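Local coordinates for protein formyltransferase (Francisella tularensis subsp. tularensis, PDB 4NV1) that belongs to the formyltransferase family, has an alpha/beta domain built on a mixed sheet, and binds dTDP-4-amino-4,6-dideoxyglucose in a pocket, at residues A[137-142]-A[155-160]; A[21-24]-A[30-33]; A[121-126]-A[172-177]; A[38-43]-A[52-57]. One frame throughout, in Å; residues are numbered along the deposited sequence.

All four contacts reach the same seven-stranded mixed sheet, with different chemistry. Interaction 2 is a buried, apolar helix-on-strand contact within a beta-alpha-beta unit, and interaction 4 lies beside it, on the neighbouring edge strand 53-54, apolar inside (Phe-43, Ile-52) with an exposed glutamine on its outside; Tyr-33 O and Lys-53 N, 3.0 Å apart, probably form a hydrogen bond. Interactions 1 and 3, both partly buried, lie toward the other edge of the sheet, on adjacent strands 133-139 and 117-123. Interaction 1 is the charged one, with a salt-bridge network over an aliphatic footing, whereas interaction 3 lays an exposed loop on a buried valine. Helix 147-170 also joins interactions 1 and 2, because Val-159 packs against Ile-22.

Interaction 1: residues A[137-142]-A[155-160]; sequences EEVEVN and QKKEVE
Glu-137 and Lys-157 carry a salt-bridge network that ties strand 133-139, an outermost strand of the mixed sheet, to helix 147-170. Of all the residues in the contact, Lys-157 buries the largest area (83 Å²), Glu-137 comes next with 47 Å² and Val-139 third with 28 Å². The two charged side chains cross at about a right angle. Glu-137 reaches out fully extended, CG anti to the backbone N (chi1 -169°), and presents both carboxylate oxygens to the ammonium group: Lys-157 NZ lies 3.4 Å from Glu-137 OE1 and 3.5 Å from OE2. Both hydrogen bonds are weak at these lengths, and the grip is shared between the two oxygens instead of resting on one short bond. The lysine chain bends twice, at chi2 and chi3, and this carries its outer methylenes across the carboxylate, with Lys-157 CD 3.4 Å from Glu-137 OE1. Deeper in, the buried Val-139 meets the base of the same chain, its CG2 being 4.1 Å from Lys-157 CB. Around this pair, Ala-119 of strand 117-123 touches Lys-157, and Leu-161 of the helix touches Glu-137. The ammonium group has a second, shorter tie within its own helix: Lys-157 NZ donates to Glu-160 OE2 at 2.6 Å, on the syn side of the carboxylate and 23° out of its plane.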
# COMPACT_ATOMS: atom_id res chain seq x y z
N GLU A 137 26.25 -14.17 6.11
CA GLU A 137 26.44 -13.09 5.14
C GLU A 137 25.37 -12.00 5.27
O GLU A 137 24.14 -12.27 5.34
CB GLU A 137 26.55 -13.65 3.73
CG GLU A 137 27.01 -12.62 2.71
CD GLU A 137 26.95 -13.14 1.29
OE1 GLU A 137 26.95 -14.38 1.06
OE2 GLU A 137 26.92 -12.31 0.35
N GLU A 138 25.84 -10.76 5.34
CA GLU A 138 24.87 -9.62 5.28
C GLU A 138 24.08 -9.50 3.98
O GLU A 138 24.52 -9.97 2.93
CB GLU A 138 25.58 -8.30 5.57
CG GLU A 138 24.71 -7.06 5.63
CD GLU A 138 25.49 -5.87 6.20
OE1 GLU A 138 26.68 -5.95 6.51
OE2 GLU A 138 24.91 -4.80 6.37
N VAL A 139 22.87 -8.95 4.08
CA VAL A 139 21.99 -8.66 2.95
C VAL A 139 21.63 -7.18 2.98
O VAL A 139 21.44 -6.60 4.07
CB VAL A 139 20.71 -9.53 3.12
CG1 VAL A 139 19.54 -9.02 2.34
CG2 VAL A 139 21.02 -11.00 2.78
N GLU A 140 21.55 -6.55 1.81
CA GLU A 140 21.25 -5.11 1.67
C GLU A 140 19.76 -4.86 1.90
O GLU A 140 18.90 -5.64 1.44
CB GLU A 140 21.48 -4.65 0.22
CG GLU A 140 22.93 -4.49 -0.21
CD GLU A 140 23.09 -3.63 -1.46
OE1 GLU A 140 22.40 -3.93 -2.48
OE2 GLU A 140 23.91 -2.68 -1.43
N VAL A 141 19.43 -3.79 2.58
CA VAL A 141 18.05 -3.34 2.63
C VAL A 141 17.94 -2.13 1.71
O VAL A 141 18.48 -1.05 2.02
CB VAL A 141 17.66 -2.92 4.03
CG1 VAL A 141 16.21 -2.44 4.04
CG2 VAL A 141 17.85 -4.04 5.00
N ASN A 142 17.27 -2.31 0.58
CA ASN A 142 16.99 -1.14 -0.27
C ASN A 142 15.78 -0.28 0.10
O ASN A 142 14.84 -0.74 0.79
CB ASN A 142 16.90 -1.65 -1.70
CG ASN A 142 18.19 -2.29 -2.16
OD1 ASN A 142 19.26 -1.75 -1.95
ND2 ASN A 142 18.10 -3.46 -2.78
N GLN A 155 16.10 -15.45 3.06
CA GLN A 155 15.79 -16.86 2.89
C GLN A 155 16.60 -17.48 1.81
O GLN A 155 17.24 -18.50 2.01
CB GLN A 155 14.28 -17.10 2.73
CG GLN A 155 13.85 -18.50 3.05
CD GLN A 155 12.32 -18.65 3.06
OE1 GLN A 155 11.74 -19.08 2.06
NE2 GLN A 155 11.68 -18.32 4.16
N LYS A 156 16.62 -16.88 0.64
CA LYS A 156 17.52 -17.29 -0.41
C LYS A 156 19.01 -17.30 -0.03
O LYS A 156 19.79 -18.16 -0.45
CB LYS A 156 17.32 -16.30 -1.53
CG LYS A 156 17.99 -16.65 -2.84
CD LYS A 156 17.17 -16.11 -4.00
CE LYS A 156 15.69 -16.52 -3.89
NZ LYS A 156 14.73 -15.38 -4.04
N LYS A 157 19.44 -16.35 0.79
CA LYS A 157 20.85 -16.35 1.20
C LYS A 157 21.10 -17.57 2.10
O LYS A 157 22.06 -18.31 1.96
CB LYS A 157 21.16 -15.03 1.91
CG LYS A 157 22.59 -14.92 2.43
CD LYS A 157 23.59 -14.98 1.27
CE LYS A 157 23.50 -13.76 0.38
NZ LYS A 157 24.21 -14.10 -0.88
N GLU A 158 20.16 -17.83 2.99
CA GLU A 158 20.17 -18.99 3.85
C GLU A 158 20.43 -20.24 3.09
O GLU A 158 21.34 -20.92 3.49
CB GLU A 158 18.86 -19.22 4.57
CG GLU A 158 18.60 -18.38 5.81
CD GLU A 158 17.21 -18.66 6.36
OE1 GLU A 158 16.24 -18.28 5.65
OE2 GLU A 158 17.06 -19.23 7.48
N VAL A 159 19.63 -20.51 2.06
CA VAL A 159 19.78 -21.70 1.22
C VAL A 159 21.08 -21.77 0.39
O VAL A 159 21.74 -22.82 0.29
CB VAL A 159 18.54 -21.85 0.34
CG1 VAL A 159 18.76 -22.96 -0.65
CG2 VAL A 159 17.34 -22.18 1.22
N GLU A 160 21.50 -20.62 -0.12
CA GLU A 160 22.81 -20.51 -0.73
C GLU A 160 23.99 -20.73 0.23
O GLU A 160 24.95 -21.44 -0.09
CB GLU A 160 22.89 -19.18 -1.47
CG GLU A 160 24.27 -18.91 -2.01
CD GLU A 160 24.57 -17.43 -2.19
OE1 GLU A 160 25.67 -17.18 -2.70
OE2 GLU A 160 23.77 -16.53 -1.81

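Interaction 2: residues A[21-24]-A[30-33]; sequences NIIG and QVDY
A buried van der Waals contact, largely apolar, joins Ile-23 of helix 13-24 to Val-31 and Tyr-33 of strand 29-35, inside the beta-alpha-beta unit made by strand 4-9, that helix and that strand. The order 3-2-1-4-5 of the parallel strands of the mixed sheet is consistent with a Rossmann-like fold, and here the helix lies against the sheet. The geometric evidence lies in the two branches of Ile-23, which buries 53 Å² and divides its reach. Its CG2 branch, anti to the backbone N because CG1 has chi1 -61°, goes to Val-31: Ile-23 CG2 and Val-31 CG1 stand 4.0 Å apart, the two side chains running at a slant to one another. CD1, at the end of the other branch, and CB meet the tyrosine, whose side chain comes from the opposite direction and brings its hydroxyl to the isoleucine: Tyr-33 OH is 4.0 Å from Ile-23 CD1 and equally far from Ile-23 CB, which is van der Waals packing. One residue of the first strand underlies all three side chains, since Val-8 touches Ile-23, Val-31 and Tyr-33 alike; Leu-16 and Lys-20 of the helix also meet the tyrosine. Within the strand, Val-31 also supports the ring on one face, where its CG2 sits 3.6 Å above the plane of Tyr-33, offset toward the rim.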
# COMPACT_ATOMS: atom_id res chain seq x y z
N ASN A 21 16.14 -31.25 -1.60
CA ASN A 21 16.91 -31.08 -2.81
C ASN A 21 18.42 -31.15 -2.65
O ASN A 21 19.11 -31.95 -3.27
CB ASN A 21 16.59 -29.70 -3.34
CG ASN A 21 16.33 -29.76 -4.79
OD1 ASN A 21 17.27 -29.88 -5.57
ND2 ASN A 21 15.06 -29.80 -5.15
N ILE A 22 18.92 -30.26 -1.81
CA ILE A 22 20.36 -30.27 -1.50
C ILE A 22 20.77 -31.58 -0.83
O ILE A 22 21.71 -32.22 -1.28
CB ILE A 22 20.69 -29.08 -0.60
CG1 ILE A 22 20.50 -27.81 -1.43
CG2 ILE A 22 22.08 -29.21 0.01
CD1 ILE A 22 20.03 -26.69 -0.57
N ILE A 23 20.10 -31.98 0.25
CA ILE A 23 20.52 -33.15 1.01
C ILE A 23 20.33 -34.47 0.27
O ILE A 23 21.26 -35.28 0.25
CB ILE A 23 19.87 -33.24 2.37
CG1 ILE A 23 20.24 -32.03 3.21
CG2 ILE A 23 20.39 -34.43 3.18
CD1 ILE A 23 19.26 -31.83 4.35
N GLY A 24 19.14 -34.72 -0.29
CA GLY A 24 18.93 -35.84 -1.21
C GLY A 24 19.98 -35.97 -2.32
O GLY A 24 20.21 -37.06 -2.84
N GLN A 30 21.52 -40.41 5.45
CA GLN A 30 20.11 -40.77 5.63
C GLN A 30 19.50 -39.63 6.40
O GLN A 30 20.11 -39.10 7.31
CB GLN A 30 19.94 -42.09 6.43
CG GLN A 30 21.01 -43.16 6.14
CD GLN A 30 20.74 -44.50 6.85
OE1 GLN A 30 21.63 -45.07 7.49
NE2 GLN A 30 19.51 -44.97 6.76
N VAL A 31 18.26 -39.25 6.11
CA VAL A 31 17.72 -38.09 6.80
C VAL A 31 16.24 -38.28 7.13
O VAL A 31 15.50 -38.55 6.20
CB VAL A 31 17.97 -36.81 5.96
CG1 VAL A 31 17.61 -36.99 4.50
CG2 VAL A 31 17.12 -35.67 6.46
N ASP A 32 15.82 -38.10 8.38
CA ASP A 32 14.41 -37.90 8.73
C ASP A 32 14.05 -36.44 8.95
O ASP A 32 14.81 -35.70 9.56
CB ASP A 32 14.07 -38.66 10.02
CG ASP A 32 14.45 -40.12 9.94
OD1 ASP A 32 14.35 -40.64 8.82
OD2 ASP A 32 14.94 -40.73 10.92
N TYR A 33 12.86 -36.05 8.52
CA TYR A 33 12.39 -34.68 8.63
C TYR A 33 11.22 -34.61 9.59
O TYR A 33 10.24 -35.35 9.46
CB TYR A 33 11.93 -34.17 7.26
CG TYR A 33 12.99 -34.04 6.22
CD1 TYR A 33 13.24 -35.07 5.34
CD2 TYR A 33 13.74 -32.86 6.08
CE1 TYR A 33 14.22 -34.98 4.37
CE2 TYR A 33 14.71 -32.77 5.09
CZ TYR A 33 14.97 -33.82 4.24
OH TYR A 33 15.98 -33.75 3.27

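Interaction 3: residues A[121-126]-A[172-177]; sequences IHVMDE and NKFTRI
The loop that follows helix 147-170 folds back over the end of strand 117-123, where Val-123 meets Phe-174 and Arg-176. The turn starts with a Schellman motif: Asn-172 leaves the helix with a positive phi of 46°, and the chain then runs on without regular structure. Val-123 is buried and provides 60 Å² of the contact. Its CG2 meets both partners, lying near the plane of the Phe-174 ring at its edge, 3.9 Å from CE2. The same methyl group also lies over the centre of one face of the Arg-176 guanidinium, 4.1 Å above the plane, so it meets an aromatic edge and a cationic face at once. Val-123 CG1 adds a second touch, 3.8 Å from Arg-176 NH2. Both partner side chains cross the valine at about a right angle. Although the CB of Arg-176 does not aim at the strand, a bend at chi3 (68°) turns the guanidinium back to it. There the group is anchored by a salt bridge from Arg-176 NE to Asp-132 OD2, and Asp-132 is itself paired through its backbone with Val-123. Around the contact, Ile-134 of strand 133-139 touches both Val-123 and Phe-174, Leu-89 of strand 89-94 touches the valine from the neighbouring strand, and Asp-168 of helix 147-170 meets the phenylalanine.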
# COMPACT_ATOMS: atom_id res chain seq x y z
N ILE A 121 24.37 -19.37 9.67
CA ILE A 121 24.40 -20.78 10.09
C ILE A 121 25.38 -20.93 11.21
O ILE A 121 26.55 -20.51 11.13
CB ILE A 121 24.84 -21.69 8.95
CG1 ILE A 121 23.97 -21.46 7.73
CG2 ILE A 121 24.82 -23.14 9.42
CD1 ILE A 121 24.47 -22.06 6.45
N HIS A 122 24.89 -21.48 12.29
CA HIS A 122 25.67 -21.51 13.49
C HIS A 122 25.33 -22.76 14.28
O HIS A 122 24.22 -23.32 14.18
CB HIS A 122 25.43 -20.26 14.34
CG HIS A 122 24.06 -20.18 14.93
ND1 HIS A 122 22.98 -19.65 14.25
CD2 HIS A 122 23.59 -20.55 16.14
CE1 HIS A 122 21.90 -19.72 15.00
NE2 HIS A 122 22.24 -20.28 16.15
N VAL A 123 26.31 -23.20 15.05
CA VAL A 123 26.12 -24.35 15.92
C VAL A 123 25.24 -24.00 17.10
O VAL A 123 25.52 -23.08 17.81
CB VAL A 123 27.48 -24.90 16.40
CG1 VAL A 123 27.30 -26.13 17.30
CG2 VAL A 123 28.36 -25.24 15.19
N MET A 124 24.25 -24.83 17.41
CA MET A 124 23.33 -24.47 18.49
C MET A 124 23.97 -24.77 19.82
O MET A 124 24.79 -25.69 19.96
CB MET A 124 21.99 -25.19 18.34
CG MET A 124 21.36 -24.98 16.99
SD MET A 124 19.93 -26.00 16.56
CE MET A 124 18.92 -25.75 18.00
N ASP A 125 23.60 -23.90 20.75
CA ASP A 125 24.00 -23.78 22.14
C ASP A 125 22.73 -23.76 23.01
O ASP A 125 21.60 -23.78 22.49
CB ASP A 125 24.62 -22.40 22.35
CG ASP A 125 26.08 -22.45 22.61
OD1 ASP A 125 26.53 -23.42 23.25
OD2 ASP A 125 26.75 -21.47 22.21
N GLU A 126 22.90 -23.65 24.32
CA GLU A 126 21.76 -23.37 25.22
C GLU A 126 20.99 -22.04 25.01
O GLU A 126 19.78 -21.98 25.26
CB GLU A 126 22.23 -23.54 26.65
CG GLU A 126 22.83 -24.93 26.84
CD GLU A 126 22.63 -25.50 28.24
OE1 GLU A 126 23.49 -26.31 28.65
OE2 GLU A 126 21.63 -25.15 28.92
N ASN A 172 32.32 -33.32 8.83
CA ASN A 172 32.72 -32.93 10.15
C ASN A 172 34.07 -32.15 10.28
O ASN A 172 34.75 -32.29 11.29
CB ASN A 172 32.79 -34.15 11.02
CG ASN A 172 32.67 -33.77 12.47
OD1 ASN A 172 31.98 -32.82 12.81
ND2 ASN A 172 33.37 -34.47 13.33
N LYS A 173 34.39 -31.36 9.26
CA LYS A 173 35.45 -30.34 9.28
C LYS A 173 34.94 -29.00 8.68
O LYS A 173 34.88 -28.79 7.48
CB LYS A 173 36.62 -30.90 8.50
CG LYS A 173 37.63 -29.98 7.86
CD LYS A 173 38.78 -30.84 7.28
CE LYS A 173 40.16 -30.28 7.56
NZ LYS A 173 40.45 -30.39 9.03
N PHE A 174 34.54 -28.08 9.55
CA PHE A 174 33.81 -26.86 9.14
C PHE A 174 34.17 -25.69 10.04
O PHE A 174 34.64 -25.88 11.13
CB PHE A 174 32.30 -27.12 9.19
CG PHE A 174 31.76 -27.52 10.53
CD1 PHE A 174 31.61 -28.83 10.86
CD2 PHE A 174 31.27 -26.58 11.38
CE1 PHE A 174 31.16 -29.21 12.10
CE2 PHE A 174 30.77 -26.94 12.61
CZ PHE A 174 30.69 -28.27 12.97
N THR A 175 33.92 -24.49 9.58
CA THR A 175 34.31 -23.31 10.26
C THR A 175 33.52 -23.21 11.52
O THR A 175 32.32 -23.49 11.53
CB THR A 175 34.02 -22.17 9.27
OG1 THR A 175 34.93 -22.35 8.19
CG2 THR A 175 34.07 -20.79 9.90
N ARG A 176 34.19 -22.74 12.58
CA ARG A 176 33.56 -22.35 13.81
C ARG A 176 34.20 -21.07 14.34
O ARG A 176 35.33 -21.08 14.83
CB ARG A 176 33.74 -23.48 14.81
CG ARG A 176 32.99 -24.73 14.36
CD ARG A 176 33.04 -25.82 15.45
NE ARG A 176 32.29 -25.47 16.66
CZ ARG A 176 31.67 -26.38 17.40
NH1 ARG A 176 31.76 -27.67 17.05
NH2 ARG A 176 30.96 -26.01 18.44
N ILE A 177 33.46 -19.96 14.23
CA ILE A 177 33.88 -18.71 14.78
C ILE A 177 32.95 -18.16 15.87
O ILE A 177 31.73 -18.01 15.66
CB ILE A 177 34.14 -17.68 13.68
CG1 ILE A 177 35.32 -18.14 12.81
CG2 ILE A 177 34.57 -16.38 14.36
CD1 ILE A 177 35.27 -17.51 11.44

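Interaction 4: residues A[38-43]-A[52-57]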
# COMPACT_ATOMS: atom_id res chain seq x y z
N LYS A 38 1.51 -27.72 15.42
CA LYS A 38 0.85 -26.51 14.89
C LYS A 38 0.83 -26.48 13.37
O LYS A 38 0.12 -25.69 12.74
CB LYS A 38 1.53 -25.26 15.43
CG LYS A 38 1.59 -25.27 16.94
CD LYS A 38 1.77 -23.92 17.59
CE LYS A 38 1.55 -24.05 19.10
NZ LYS A 38 1.86 -22.82 19.89
N SER A 39 1.57 -27.41 12.78
CA SER A 39 1.89 -27.36 11.38
C SER A 39 1.20 -28.49 10.60
O SER A 39 1.47 -28.67 9.41
CB SER A 39 3.43 -27.34 11.26
OG SER A 39 3.89 -27.28 9.92
N GLN A 40 0.26 -29.20 11.24
CA GLN A 40 -0.38 -30.41 10.67
C GLN A 40 -1.07 -30.21 9.30
O GLN A 40 -1.11 -31.09 8.43
CB GLN A 40 -1.39 -30.96 11.68
CG GLN A 40 -1.86 -32.39 11.43
CD GLN A 40 -1.25 -33.45 12.36
OE1 GLN A 40 -0.93 -34.57 11.92
NE2 GLN A 40 -1.09 -33.10 13.64
N THR A 41 -1.60 -29.00 9.11
CA THR A 41 -2.36 -28.68 7.90
C THR A 41 -1.45 -28.13 6.81
O THR A 41 -1.55 -28.57 5.66
CB THR A 41 -3.48 -27.64 8.18
OG1 THR A 41 -4.09 -27.90 9.46
CG2 THR A 41 -4.52 -27.64 7.04
N SER A 42 -0.58 -27.18 7.14
CA SER A 42 0.29 -26.59 6.12
C SER A 42 0.92 -27.74 5.41
O SER A 42 0.98 -27.75 4.16
CB SER A 42 1.38 -25.73 6.74
OG SER A 42 1.79 -26.33 7.95
N PHE A 43 1.36 -28.69 6.23
CA PHE A 43 2.06 -29.90 5.76
C PHE A 43 1.22 -31.18 5.68
O PHE A 43 1.73 -32.28 5.92
CB PHE A 43 3.33 -30.17 6.59
CG PHE A 43 4.49 -29.28 6.27
CD1 PHE A 43 4.81 -28.97 4.96
CD2 PHE A 43 5.29 -28.77 7.29
CE1 PHE A 43 5.89 -28.16 4.66
CE2 PHE A 43 6.39 -27.98 6.99
CZ PHE A 43 6.67 -27.67 5.68
N ILE A 52 7.50 -35.88 5.96
CA ILE A 52 7.77 -35.24 7.24
C ILE A 52 6.87 -35.75 8.38
O ILE A 52 5.87 -36.40 8.14
CB ILE A 52 7.69 -33.71 7.08
CG1 ILE A 52 8.56 -32.99 8.12
CG2 ILE A 52 6.26 -33.21 7.20
CD1 ILE A 52 8.78 -31.52 7.82
N LYS A 53 7.23 -35.48 9.63
CA LYS A 53 6.50 -35.99 10.75
C LYS A 53 6.54 -35.02 11.92
O LYS A 53 7.63 -34.66 12.34
CB LYS A 53 7.18 -37.30 11.19
CG LYS A 53 6.23 -38.48 11.30
CD LYS A 53 6.91 -39.82 11.09
CE LYS A 53 7.78 -40.20 12.28
NZ LYS A 53 7.92 -41.68 12.36
N PRO A 54 5.37 -34.62 12.47
CA PRO A 54 5.28 -33.81 13.68
C PRO A 54 6.08 -34.35 14.83
O PRO A 54 6.33 -35.55 14.86
CB PRO A 54 3.80 -33.93 14.07
CG PRO A 54 3.12 -34.61 12.95
CD PRO A 54 4.06 -34.76 11.81
N ILE A 55 6.41 -33.48 15.79
CA ILE A 55 7.11 -33.88 16.99
C ILE A 55 6.99 -32.74 17.97
O ILE A 55 7.01 -31.56 17.61
CB ILE A 55 8.62 -34.15 16.72
CG1 ILE A 55 9.34 -34.66 17.94
CG2 ILE A 55 9.41 -32.90 16.36
CD1 ILE A 55 10.58 -35.45 17.55
N ASP A 56 6.93 -33.12 19.23
CA ASP A 56 6.94 -32.18 20.32
C ASP A 56 8.39 -32.21 20.78
O ASP A 56 8.82 -33.19 21.39
CB ASP A 56 6.00 -32.67 21.43
CG ASP A 56 5.84 -31.66 22.54
OD1 ASP A 56 4.67 -31.30 22.81
OD2 ASP A 56 6.86 -31.22 23.13
N MET A 57 9.14 -31.17 20.44
CA MET A 57 10.54 -31.15 20.80
C MET A 57 10.64 -30.89 22.29
O MET A 57 11.61 -31.34 22.91
CB MET A 57 11.34 -30.07 20.05
CG MET A 57 11.51 -30.31 18.57
SD MET A 57 12.59 -31.68 18.09
CE MET A 57 14.02 -31.29 19.06
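Phe-43 against Ile-52 forms the buried part of this contact between the loop before helix 44-48 and the edge of the sheet at strand 53-54, whereas Gln-40 against Pro-54 forms its more open side. In the inner part the two hydrophobic residues bury similar areas, 45 and 48 Å², and touch at two points: Phe-43 CB is 4.3 Å from Ile-52 CG2, and Phe-43 ring atom CE2 is 4.4 Å from Ile-52 CD1. The outer part rests on a single approach, Gln-40 OE1 to Pro-54 CG at 4.2 Å. Here the exposed Gln-40 starts with CG anti to its own backbone nitrogen (chi1 -164°) and then bends at chi2 (104°), which brings OE1 to the proline, the two side chains crossing at about a right angle. No polar bond reinforces that approach, but the loop has its own internal ties: Ser-39 O accepts both Phe-43 N at 3.2 Å and Ser-42 OG at 2.8 Å, the hydroxyl coming from 36° above the carbonyl plane. These bonds hold the turn that delivers Phe-43, at the N-cap position, to helix 44-48. Leu-16 of helix 13-24 touches Phe-43 and Ile-52 alike, Ile-47 of helix 44-48 packs on Ile-52 and Pro-54, and strand 29-35 lies alongside, with Cys-35 meeting both of those residues.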